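FAD dependent oxidoreductase domain-containing protein (Deinococcus radiodurans R1, PDB 3C4N) is of unknown function but probably acts as an FAD-dependent oxidoreductase, and binds ADP, the adenine-nucleotide portion of FAD, in its Rossmann-type nucleotide pocket. Local coordinates at residues L65-G71 / G188-R194; G200-R206 / E219-A225; P357-Q362 / L374-A379. All blocks are in the same frame, centred on the assembly; numbering follows the deposited sequence.

Interaction 1: L65-G71 / G188-R194; sequences LLVEEGG and GLLLNTR. With ADP (adenosine-5'-diphosphate), chain C.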
loop_
_atom_site.group_PDB
_atom_site.type_symbol
_atom_site.label_atom_id
_atom_site.label_comp_id
_atom_site.label_asym_id
_atom_site.label_seq_id
_atom_site.Cartn_x
_atom_site.Cartn_y
_atom_site.Cartn_z
ATOM N N LEU A 65 -0.937 11.055 5.213
ATOM C CA LEU A 65 -1.631 10.261 4.191
ATOM C C LEU A 65 -0.856 10.360 2.870
ATOM O O LEU A 65 -0.597 11.455 2.384
ATOM C CB LEU A 65 -3.055 10.803 3.980
ATOM C CG LEU A 65 -4.190 9.920 3.429
ATOM C CD1 LEU A 65 -5.098 10.784 2.558
ATOM C CD2 LEU A 65 -3.657 8.772 2.615
ATOM N N LEU A 66 -0.489 9.223 2.294
ATOM C CA LEU A 66 0.244 9.208 1.032
ATOM C C LEU A 66 -0.748 8.907 -0.101
ATOM O O LEU A 66 -1.439 7.877 -0.075
ATOM C CB LEU A 66 1.339 8.126 1.063
ATOM C CG LEU A 66 2.704 8.402 0.435
ATOM C CD1 LEU A 66 3.268 7.115 -0.139
ATOM C CD2 LEU A 66 2.586 9.456 -0.661
ATOM N N VAL A 67 -0.824 9.802 -1.085
ATOM C CA VAL A 67 -1.743 9.611 -2.211
ATOM C C VAL A 67 -1.007 9.484 -3.534
ATOM O O VAL A 67 -0.180 10.321 -3.898
ATOM C CB VAL A 67 -2.763 10.772 -2.340
ATOM C CG1 VAL A 67 -3.857 10.411 -3.366
ATOM C CG2 VAL A 67 -3.376 11.053 -0.998
ATOM N N GLU A 68 -1.335 8.425 -4.252
ATOM C CA GLU A 68 -0.716 8.145 -5.520
ATOM C C GLU A 68 -1.798 7.734 -6.511
ATOM O O GLU A 68 -2.672 6.937 -6.177
ATOM C CB GLU A 68 0.293 7.030 -5.299
ATOM C CG GLU A 68 0.666 6.296 -6.524
ATOM C CD GLU A 68 1.372 7.167 -7.513
ATOM O OE1 GLU A 68 1.179 6.920 -8.722
ATOM O OE2 GLU A 68 2.125 8.078 -7.089
ATOM N N GLU A 69 -1.753 8.273 -7.724
ATOM C CA GLU A 69 -2.775 7.926 -8.703
ATOM C C GLU A 69 -2.470 6.632 -9.426
ATOM O O GLU A 69 -3.357 6.014 -10.014
ATOM C CB GLU A 69 -2.968 9.053 -9.717
ATOM C CG GLU A 69 -1.747 9.412 -10.537
ATOM C CD GLU A 69 -2.019 10.578 -11.477
ATOM O OE1 GLU A 69 -1.084 10.964 -12.227
ATOM O OE2 GLU A 69 -3.169 11.098 -11.455
ATOM N N GLY A 70 -1.210 6.225 -9.388
ATOM C CA GLY A 70 -0.833 4.981 -10.024
ATOM C C GLY A 70 -0.730 3.923 -8.942
ATOM O O GLY A 70 -1.380 4.017 -7.897
ATOM N N GLY A 71 0.090 2.910 -9.189
ATOM C CA GLY A 71 0.262 1.862 -8.210
ATOM C C GLY A 71 1.601 1.990 -7.515
ATOM O O GLY A 71 2.351 2.940 -7.749
ATOM N N GLY A 188 -0.590 6.554 6.162
ATOM C CA GLY A 188 -1.809 6.177 5.485
ATOM C C GLY A 188 -1.434 5.992 4.029
ATOM O O GLY A 188 -0.529 6.668 3.543
ATOM N N LEU A 189 -2.098 5.086 3.325
ATOM C CA LEU A 189 -1.774 4.866 1.927
ATOM C C LEU A 189 -3.009 4.846 1.055
ATOM O O LEU A 189 -3.986 4.161 1.345
ATOM C CB LEU A 189 -1.006 3.553 1.766
ATOM C CG LEU A 189 -0.435 3.143 0.393
ATOM C CD1 LEU A 189 -1.528 2.606 -0.506
ATOM C CD2 LEU A 189 0.281 4.314 -0.243
ATOM N N LEU A 190 -2.957 5.612 -0.022
ATOM C CA LEU A 190 -4.069 5.681 -0.948
ATOM C C LEU A 190 -3.477 5.583 -2.351
ATOM O O LEU A 190 -2.718 6.452 -2.772
ATOM C CB LEU A 190 -4.798 7.007 -0.753
ATOM C CG LEU A 190 -6.318 6.983 -0.680
ATOM C CD1 LEU A 190 -6.797 5.974 0.355
ATOM C CD2 LEU A 190 -6.807 8.382 -0.327
ATOM N N LEU A 191 -3.798 4.513 -3.064
ATOM C CA LEU A 191 -3.286 4.328 -4.412
ATOM C C LEU A 191 -4.398 4.530 -5.428
ATOM O O LEU A 191 -5.557 4.721 -5.057
ATOM C CB LEU A 191 -2.700 2.925 -4.567
ATOM C CG LEU A 191 -1.587 2.564 -3.587
ATOM C CD1 LEU A 191 -1.230 1.093 -3.729
ATOM C CD2 LEU A 191 -0.367 3.433 -3.840
ATOM N N ASN A 192 -4.035 4.483 -6.705
ATOM C CA ASN A 192 -4.984 4.652 -7.797
ATOM C C ASN A 192 -5.983 5.769 -7.506
ATOM O O ASN A 192 -7.178 5.643 -7.776
ATOM C CB ASN A 192 -5.712 3.330 -8.047
ATOM C CG ASN A 192 -4.748 2.144 -8.143
ATOM O OD1 ASN A 192 -4.597 1.359 -7.198
ATOM N ND2 ASN A 192 -4.083 2.021 -9.284
ATOM N N THR A 193 -5.469 6.865 -6.958
ATOM C CA THR A 193 -6.275 8.023 -6.597
ATOM C C THR A 193 -5.614 9.327 -7.058
ATOM O O THR A 193 -4.450 9.617 -6.738
ATOM C CB THR A 193 -6.449 8.089 -5.079
ATOM O OG1 THR A 193 -6.666 6.770 -4.574
ATOM C CG2 THR A 193 -7.623 8.958 -4.712
ATOM N N ARG A 194 -6.364 10.120 -7.807
ATOM C CA ARG A 194 -5.859 11.386 -8.295
ATOM C C ARG A 194 -6.250 12.452 -7.289
ATOM O O ARG A 194 -7.414 12.588 -6.929
ATOM C CB ARG A 194 -6.452 11.691 -9.671
ATOM C CG ARG A 194 -5.981 12.995 -10.294
ATOM C CD ARG A 194 -6.486 13.125 -11.726
ATOM N NE ARG A 194 -7.950 13.155 -11.818
ATOM C CZ ARG A 194 -8.714 14.164 -11.402
ATOM N NH1 ARG A 194 -8.161 15.237 -10.857
ATOM N NH2 ARG A 194 -10.037 14.109 -11.539
HETATM P PB ADP C . 9.430 12.321 -8.816
HETATM O O1B ADP C . 9.633 13.752 -8.589
HETATM O O2B ADP C . 9.823 11.475 -7.515
HETATM O O3B ADP C . 10.319 11.818 -10.068
HETATM P PA ADP C . 7.604 10.928 -10.136
HETATM O O1A ADP C . 7.283 11.551 -11.435
HETATM O O2A ADP C . 8.860 9.925 -10.332
HETATM O O3A ADP C . 7.905 12.048 -9.027
HETATM O "O5'" ADP C . 6.355 10.211 -9.439
HETATM C "C5'" ADP C . 5.700 11.162 -8.657
HETATM C "C4'" ADP C . 4.285 10.732 -8.376
HETATM O "O4'" ADP C . 3.120 11.588 -8.238
HETATM C "C3'" ADP C . 4.115 9.930 -9.629
HETATM O "O3'" ADP C . 4.677 8.628 -9.454
HETATM C "C2'" ADP C . 2.607 9.920 -9.889
HETATM O "O2'" ADP C . 2.121 8.568 -9.945
HETATM C "C1'" ADP C . 2.031 10.751 -8.709
HETATM N N9 ADP C . 1.053 11.724 -9.071
HETATM C C8 ADP C . 1.184 12.628 -10.137
HETATM N N7 ADP C . 0.088 13.362 -10.220
HETATM C C5 ADP C . -0.760 13.014 -9.217
HETATM C C6 ADP C . -1.997 13.500 -8.717
HETATM N N6 ADP C . -2.478 14.772 -9.096
HETATM N N1 ADP C . -2.580 12.864 -7.676
HETATM C C2 ADP C . -2.005 11.816 -7.089
HETATM N N3 ADP C . -0.860 11.366 -7.453
HETATM C C4 ADP C . -0.131 11.971 -8.477
#
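In the parallel part of the mixed sheet of the Rossmann-type FAD-binding domain, strand 64-67 pairs with strand 188-190, Leu65 facing Gly188, Leu66 facing Leu189 and Val67 facing Leu190. The ladder begins with Leu66 N donating to Gly188 O (2.8 Å), continues from Leu190 N to Leu66 O, and ends with Glu68 N giving a hydrogen bond to Leu190 O. Beyond the strands the backbones stay joined: Thr193 N bonds to Glu68 O at 2.9 Å in a nearly straight 171° bond, and Asn192 N reaches Gly70 O.

On one face of the sheet Leu65 CD2 lies 4.0 Å from Leu190 CB; on the other, Leu66 CD1 meets Leu189 CD2. Val67 CG1 packs against Thr193 CB. The face of Leu65, Val67 and Leu190 also receives Leu204 of strand 201-205, while Leu191 packs on Leu191 of the second subunit.

Just beyond the strand ends, Glu68-Glu69 and Thr193-Arg194 form part of the ADP pocket. Glu68 places its carboxylate beside the ribose O2' and accepts a hydrogen bond at OE2 from Ala44 N, in the glycine-rich turn after strand 36-42. Glu69 N lies 3.2 Å from adenine N3, and Thr193 O 3.3 Å from ADP C2. With chi1 at 61°, CG is swung over the base, and the Glu69 side chain lies flat above one adenine face, CD 3.6 Å from ADP C5.

Interaction 2: G200-R206 / E219-A225; sequences GGVRLHR and ETRQIRA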
loop_
_atom_site.group_PDB
_atom_site.type_symbol
_atom_site.label_atom_id
_atom_site.label_comp_id
_atom_site.label_asym_id
_atom_site.label_seq_id
_atom_site.Cartn_x
_atom_site.Cartn_y
_atom_site.Cartn_z
ATOM N N GLY A 200 -7.807 24.614 1.517
ATOM C CA GLY A 200 -7.887 23.940 2.808
ATOM C C GLY A 200 -7.511 22.465 2.861
ATOM O O GLY A 200 -6.935 21.993 3.849
ATOM N N GLY A 201 -7.833 21.728 1.804
ATOM C CA GLY A 201 -7.520 20.312 1.790
ATOM C C GLY A 201 -7.304 19.706 0.416
ATOM O O GLY A 201 -6.778 20.345 -0.501
ATOM N N VAL A 202 -7.720 18.456 0.271
ATOM C CA VAL A 202 -7.557 17.753 -0.985
ATOM C C VAL A 202 -8.848 17.059 -1.387
ATOM O O VAL A 202 -9.673 16.723 -0.540
ATOM C CB VAL A 202 -6.427 16.709 -0.861
ATOM C CG1 VAL A 202 -6.113 16.107 -2.212
ATOM C CG2 VAL A 202 -5.192 17.363 -0.256
ATOM N N ARG A 203 -9.031 16.886 -2.691
ATOM C CA ARG A 203 -10.201 16.204 -3.220
ATOM C C ARG A 203 -9.642 14.954 -3.881
ATOM O O ARG A 203 -8.771 15.035 -4.742
ATOM C CB ARG A 203 -10.922 17.076 -4.248
ATOM C CG ARG A 203 -12.139 16.410 -4.880
ATOM C CD ARG A 203 -12.747 17.276 -5.986
ATOM N NE ARG A 203 -13.081 18.623 -5.525
ATOM C CZ ARG A 203 -13.963 18.896 -4.568
ATOM N NH1 ARG A 203 -14.613 17.909 -3.958
ATOM N NH2 ARG A 203 -14.192 20.158 -4.221
ATOM N N LEU A 204 -10.142 13.800 -3.460
ATOM C CA LEU A 204 -9.680 12.518 -3.972
ATOM C C LEU A 204 -10.641 11.885 -4.963
ATOM O O LEU A 204 -11.807 11.656 -4.644
ATOM C CB LEU A 204 -9.474 11.570 -2.800
ATOM C CG LEU A 204 -8.636 12.169 -1.677
ATOM C CD1 LEU A 204 -8.722 11.287 -0.452
ATOM C CD2 LEU A 204 -7.194 12.341 -2.148
ATOM N N HIS A 205 -10.143 11.583 -6.156
ATOM C CA HIS A 205 -10.961 10.946 -7.183
ATOM C C HIS A 205 -10.538 9.488 -7.342
ATOM O O HIS A 205 -9.346 9.191 -7.329
ATOM C CB HIS A 205 -10.805 11.669 -8.524
ATOM C CG HIS A 205 -11.118 13.129 -8.454
ATOM N ND1 HIS A 205 -10.256 14.046 -7.893
ATOM C CD2 HIS A 205 -12.224 13.823 -8.812
ATOM C CE1 HIS A 205 -10.818 15.240 -7.903
ATOM N NE2 HIS A 205 -12.013 15.133 -8.453
ATOM N N ARG A 206 -11.519 8.591 -7.482
ATOM C CA ARG A 206 -11.272 7.154 -7.671
ATOM C C ARG A 206 -12.209 6.587 -8.734
ATOM O O ARG A 206 -12.824 7.334 -9.502
ATOM C CB ARG A 206 -11.480 6.376 -6.360
ATOM C CG ARG A 206 -10.661 6.926 -5.195
ATOM C CD ARG A 206 -10.547 6.021 -3.964
ATOM N NE ARG A 206 -11.645 6.148 -3.054
ATOM C CZ ARG A 206 -11.740 6.559 -1.793
ATOM N NH1 ARG A 206 -10.749 6.990 -1.017
ATOM N NH2 ARG A 206 -12.962 6.487 -1.312
ATOM N N GLU A 219 -15.613 8.699 -7.712
ATOM C CA GLU A 219 -15.857 8.847 -6.284
ATOM C C GLU A 219 -15.018 9.976 -5.705
ATOM O O GLU A 219 -13.872 9.778 -5.299
ATOM C CB GLU A 219 -15.552 7.547 -5.539
ATOM C CG GLU A 219 -16.643 6.492 -5.637
ATOM C CD GLU A 219 -16.356 5.274 -4.761
ATOM O OE1 GLU A 219 -16.029 5.471 -3.568
ATOM O OE2 GLU A 219 -16.465 4.130 -5.261
ATOM N N THR A 220 -15.602 11.166 -5.683
ATOM C CA THR A 220 -14.943 12.344 -5.152
ATOM C C THR A 220 -15.048 12.319 -3.634
ATOM O O THR A 220 -16.091 11.976 -3.085
ATOM C CB THR A 220 -15.606 13.610 -5.692
ATOM O OG1 THR A 220 -15.316 13.731 -7.090
ATOM C CG2 THR A 220 -15.110 14.836 -4.946
ATOM N N ARG A 221 -13.968 12.686 -2.958
ATOM C CA ARG A 221 -13.951 12.677 -1.502
ATOM C C ARG A 221 -12.942 13.693 -0.986
ATOM O O ARG A 221 -11.743 13.549 -1.211
ATOM C CB ARG A 221 -13.578 11.273 -1.008
ATOM C CG ARG A 221 -13.190 11.196 0.462
ATOM C CD ARG A 221 -12.502 9.868 0.798
ATOM N NE ARG A 221 -11.877 9.913 2.121
ATOM C CZ ARG A 221 -10.992 9.028 2.569
ATOM N NH1 ARG A 221 -10.484 9.160 3.788
ATOM N NH2 ARG A 221 -10.613 8.014 1.801
ATOM N N GLN A 222 -13.420 14.721 -0.298
ATOM C CA GLN A 222 -12.517 15.729 0.239
ATOM C C GLN A 222 -11.999 15.341 1.619
ATOM O O GLN A 222 -12.605 14.523 2.319
ATOM C CB GLN A 222 -13.213 17.086 0.327
ATOM C CG GLN A 222 -13.581 17.683 -1.009
ATOM C CD GLN A 222 -13.708 19.183 -0.934
ATOM O OE1 GLN A 222 -14.498 19.716 -0.152
ATOM N NE2 GLN A 222 -12.925 19.880 -1.746
ATOM N N ILE A 223 -10.869 15.936 1.997
ATOM C CA ILE A 223 -10.234 15.695 3.292
ATOM C C ILE A 223 -9.418 16.924 3.711
ATOM O O ILE A 223 -8.710 17.508 2.894
ATOM C CB ILE A 223 -9.275 14.467 3.243
ATOM C CG1 ILE A 223 -8.247 14.633 2.119
ATOM C CG2 ILE A 223 -10.066 13.188 3.045
ATOM C CD1 ILE A 223 -7.292 13.448 1.956
ATOM N N ARG A 224 -9.535 17.334 4.974
ATOM C CA ARG A 224 -8.765 18.472 5.459
ATOM C C ARG A 224 -7.336 18.014 5.725
ATOM O O ARG A 224 -7.090 16.835 6.018
ATOM C CB ARG A 224 -9.335 19.043 6.762
ATOM C CG ARG A 224 -10.589 19.893 6.615
ATOM C CD ARG A 224 -10.942 20.557 7.954
ATOM N NE ARG A 224 -11.178 19.563 8.998
ATOM C CZ ARG A 224 -12.233 18.752 9.034
ATOM N NH1 ARG A 224 -13.155 18.830 8.082
ATOM N NH2 ARG A 224 -12.354 17.852 10.010
ATOM N N ALA A 225 -6.412 18.967 5.640
ATOM C CA ALA A 225 -4.998 18.721 5.851
ATOM C C ALA A 225 -4.314 19.993 6.334
ATOM O O ALA A 225 -4.544 21.069 5.788
ATOM C CB ALA A 225 -4.365 18.260 4.553
#
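Leu204 and Ile223 meet on the buried face of an antiparallel beta ladder, strand 201-205 against strand 221-225, within the nucleotide-binding sheet between strands 194-198 and 36-42. Four backbone hydrogen bonds hold it. In the pair Val202 and Ile223, Val202 N donates to Ile223 O at 3.0 Å, and Ile223 N returns a bond to Val202 O. One step along, Leu204 N gives a 2.8 Å bond to Arg221 O, whereas the reverse bond from Arg221 N to Leu204 O is weak, with an angle of 126° at the hydrogen. Gln222 CA and Thr220 CA add C-H...O contacts to Val202 O and Leu204 O, so each of these oxygens has a second, softer partner.

The apolar side is closed by Leu204 CD1 against Ile223 CD1 at 3.5 Å, with Val67 and Leu65 of strand 64-67 beneath them.

Polar side chains find their partners largely elsewhere. The extended Arg221 sends NH1 to a salt bridge with Glu35, while Leu204 CD1 lies over one face of its guanidinium. Its NH2 comes within 3.0 Å of Arg206 NH1, like charges met edge on; Arg206 NH2 has a long salt bridge of 3.9 Å to the poorly ordered Glu219 OE1. On the opposite side of the sheet the Gln222 amide lies over one face of the Arg203 guanidinium, the planes 5° apart; Gln222 NE2 and Arg203 NH2, 2.8 Å apart, are both donors and not hydrogen-bonded. Arg203 NE has a weak, long ion pair with Glu196, and His205 ND1 a weak hydrogen bond with Arg194 O. Cohesion therefore rests on main-chain bonds and the leucine-isoleucine contact; Glu35 probably offsets part of the charge where Arg221 and Arg206 meet, Glu219 little more.

Interaction 3: P357-Q362 / L374-A379; sequences PDAPPQ and LGGPLA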
loop_
_atom_site.group_PDB
_atom_site.type_symbol
_atom_site.label_atom_id
_atom_site.label_comp_id
_atom_site.label_asym_id
_atom_site.label_seq_id
_atom_site.Cartn_x
_atom_site.Cartn_y
_atom_site.Cartn_z
ATOM N N PRO A 357 17.250 22.984 -17.347
ATOM C CA PRO A 357 17.633 21.578 -17.508
ATOM C C PRO A 357 18.685 21.077 -16.524
ATOM O O PRO A 357 18.774 19.877 -16.251
ATOM C CB PRO A 357 18.144 21.524 -18.947
ATOM C CG PRO A 357 17.359 22.591 -19.623
ATOM C CD PRO A 357 17.428 23.710 -18.616
ATOM N N ASP A 358 19.480 22.004 -16.000
ATOM C CA ASP A 358 20.551 21.677 -15.064
ATOM C C ASP A 358 20.291 22.161 -13.632
ATOM O O ASP A 358 21.220 22.285 -12.830
ATOM C CB ASP A 358 21.860 22.275 -15.584
ATOM C CG ASP A 358 21.815 23.797 -15.664
ATOM O OD1 ASP A 358 20.725 24.348 -15.939
ATOM O OD2 ASP A 358 22.870 24.441 -15.464
ATOM N N ALA A 359 19.034 22.444 -13.310
ATOM C CA ALA A 359 18.702 22.905 -11.966
ATOM C C ALA A 359 18.523 21.690 -11.061
ATOM O O ALA A 359 17.975 20.678 -11.476
ATOM C CB ALA A 359 17.418 23.749 -11.992
ATOM N N PRO A 360 18.961 21.789 -9.801
ATOM C CA PRO A 360 18.860 20.700 -8.827
ATOM C C PRO A 360 17.490 20.541 -8.164
ATOM O O PRO A 360 16.572 21.328 -8.407
ATOM C CB PRO A 360 19.917 21.092 -7.808
ATOM C CG PRO A 360 19.689 22.574 -7.716
ATOM C CD PRO A 360 19.594 22.973 -9.182
ATOM N N PRO A 361 17.344 19.500 -7.321
ATOM C CA PRO A 361 16.107 19.217 -6.593
ATOM C C PRO A 361 15.881 20.390 -5.643
ATOM O O PRO A 361 16.839 21.025 -5.193
ATOM C CB PRO A 361 16.437 17.932 -5.845
ATOM C CG PRO A 361 17.382 17.235 -6.787
ATOM C CD PRO A 361 18.281 18.366 -7.214
ATOM N N GLN A 362 14.627 20.680 -5.326
ATOM C CA GLN A 362 14.323 21.802 -4.441
ATOM C C GLN A 362 12.913 21.705 -3.872
ATOM O O GLN A 362 12.091 20.907 -4.319
ATOM C CB GLN A 362 14.440 23.126 -5.212
ATOM C CG GLN A 362 13.453 23.244 -6.388
ATOM C CD GLN A 362 13.282 24.661 -6.922
ATOM O OE1 GLN A 362 14.199 25.242 -7.523
ATOM N NE2 GLN A 362 12.095 25.228 -6.706
ATOM N N LEU A 374 10.310 19.285 -5.848
ATOM C CA LEU A 374 10.772 18.984 -7.189
ATOM C C LEU A 374 12.059 18.176 -7.123
ATOM O O LEU A 374 12.945 18.459 -6.306
ATOM C CB LEU A 374 11.006 20.286 -7.964
ATOM C CG LEU A 374 9.922 20.790 -8.928
ATOM C CD1 LEU A 374 8.554 20.452 -8.418
ATOM C CD2 LEU A 374 10.077 22.292 -9.146
ATOM N N GLY A 375 12.131 17.162 -7.981
ATOM C CA GLY A 375 13.298 16.304 -8.088
ATOM C C GLY A 375 14.104 16.812 -9.269
ATOM O O GLY A 375 14.933 17.699 -9.096
ATOM N N GLY A 376 13.867 16.276 -10.467
ATOM C CA GLY A 376 14.595 16.752 -11.637
ATOM C C GLY A 376 15.790 15.932 -12.107
ATOM O O GLY A 376 16.167 14.952 -11.459
ATOM N N PRO A 377 16.428 16.332 -13.224
ATOM C CA PRO A 377 17.592 15.656 -13.821
ATOM C C PRO A 377 18.766 15.349 -12.893
ATOM O O PRO A 377 19.645 14.560 -13.243
ATOM C CB PRO A 377 17.991 16.591 -14.971
ATOM C CG PRO A 377 16.691 17.197 -15.372
ATOM C CD PRO A 377 16.043 17.507 -14.029
ATOM N N LEU A 378 18.796 15.958 -11.714
ATOM C CA LEU A 378 19.907 15.671 -10.802
ATOM C C LEU A 378 19.444 14.891 -9.569
ATOM O O LEU A 378 20.227 14.645 -8.647
ATOM C CB LEU A 378 20.614 16.964 -10.365
ATOM C CG LEU A 378 21.339 17.774 -11.457
ATOM C CD1 LEU A 378 21.850 19.059 -10.860
ATOM C CD2 LEU A 378 22.481 16.987 -12.062
ATOM N N ALA A 379 18.186 14.463 -9.582
ATOM C CA ALA A 379 17.631 13.731 -8.452
ATOM C C ALA A 379 18.456 12.523 -7.989
ATOM O O ALA A 379 18.418 12.166 -6.812
ATOM C CB ALA A 379 16.203 13.303 -8.751
#
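Gln362 and Leu374 form an antiparallel hydrogen-bonded pair at the open end of the beta hairpin 362-367/370-374. Two backbone hydrogen bonds close the pair: Gln362 N donates to Leu374 O at 3.0 Å, and Leu374 N donates to Gln362 O at 2.9 Å in a nearly straight bond of 170°. Their side chains run alongside each other in the same direction, with Gln362 CG 4.1 Å from Leu374 CB.

A C-H...O contact extends the join past the pair. Pro361, whose nitrogen has no hydrogen to offer, instead directs its CA-H at Gly375 O, 3.2 Å from CA, and its CG also rests on this oxygen. At the far end Pro377 CG packs on Pro357 O at 3.5 Å.

The apolar contacts centre on Leu378. With CG anti to the carbonyl carbon (chi1 -65°), its CD1 reaches Pro360 CB and lies 3.8 Å from Asp358 O. Its CB faces Pro361 CD, the leucine side chain and the proline ring crossing at about a right angle, while Pro361 CG touches Ala379 CA.

Within 374-379, a type I turn from Gly376 to Ala379 is closed by Ala379 N bonding to Gly376 O, and it leads into helix 379-398 with Leu378 at the N-cap position. The nearest atoms of Gly375 and the bound ADP are about 4 Å apart, at the beta phosphate, so the loop borders the nucleotide pocket. Pro360 and Pro361 pack on Leu382 of helix 379-398, Pro361 also on Ala386, whereas Pro357 and Pro377 both lean on Leu352 of strand 347-352.

Overall arrangement
The three contacts follow one another along the chain, each closing before the next opens, and all belong to the FAD-dependent oxidoreductase family region. Interactions 1 and 2 are neighbours in one mixed sheet, their centres 12 Å apart: Leu190 CD2 packs on Leu204 CD1, and Leu65 CD1 on Ile223 CD1. Interaction 3 lies apart, its centre 24 Å from that of interaction 1 and 29 Å from that of interaction 2, but strands 362-367 and 370-374 join the same sheet through strand 227-230. ADP connects the distant sites: 65-71 and 188-194 flank its adenosine, whereas the 374-379 loop, at Gly375, comes close to its beta phosphate, at the other end of the nucleotide.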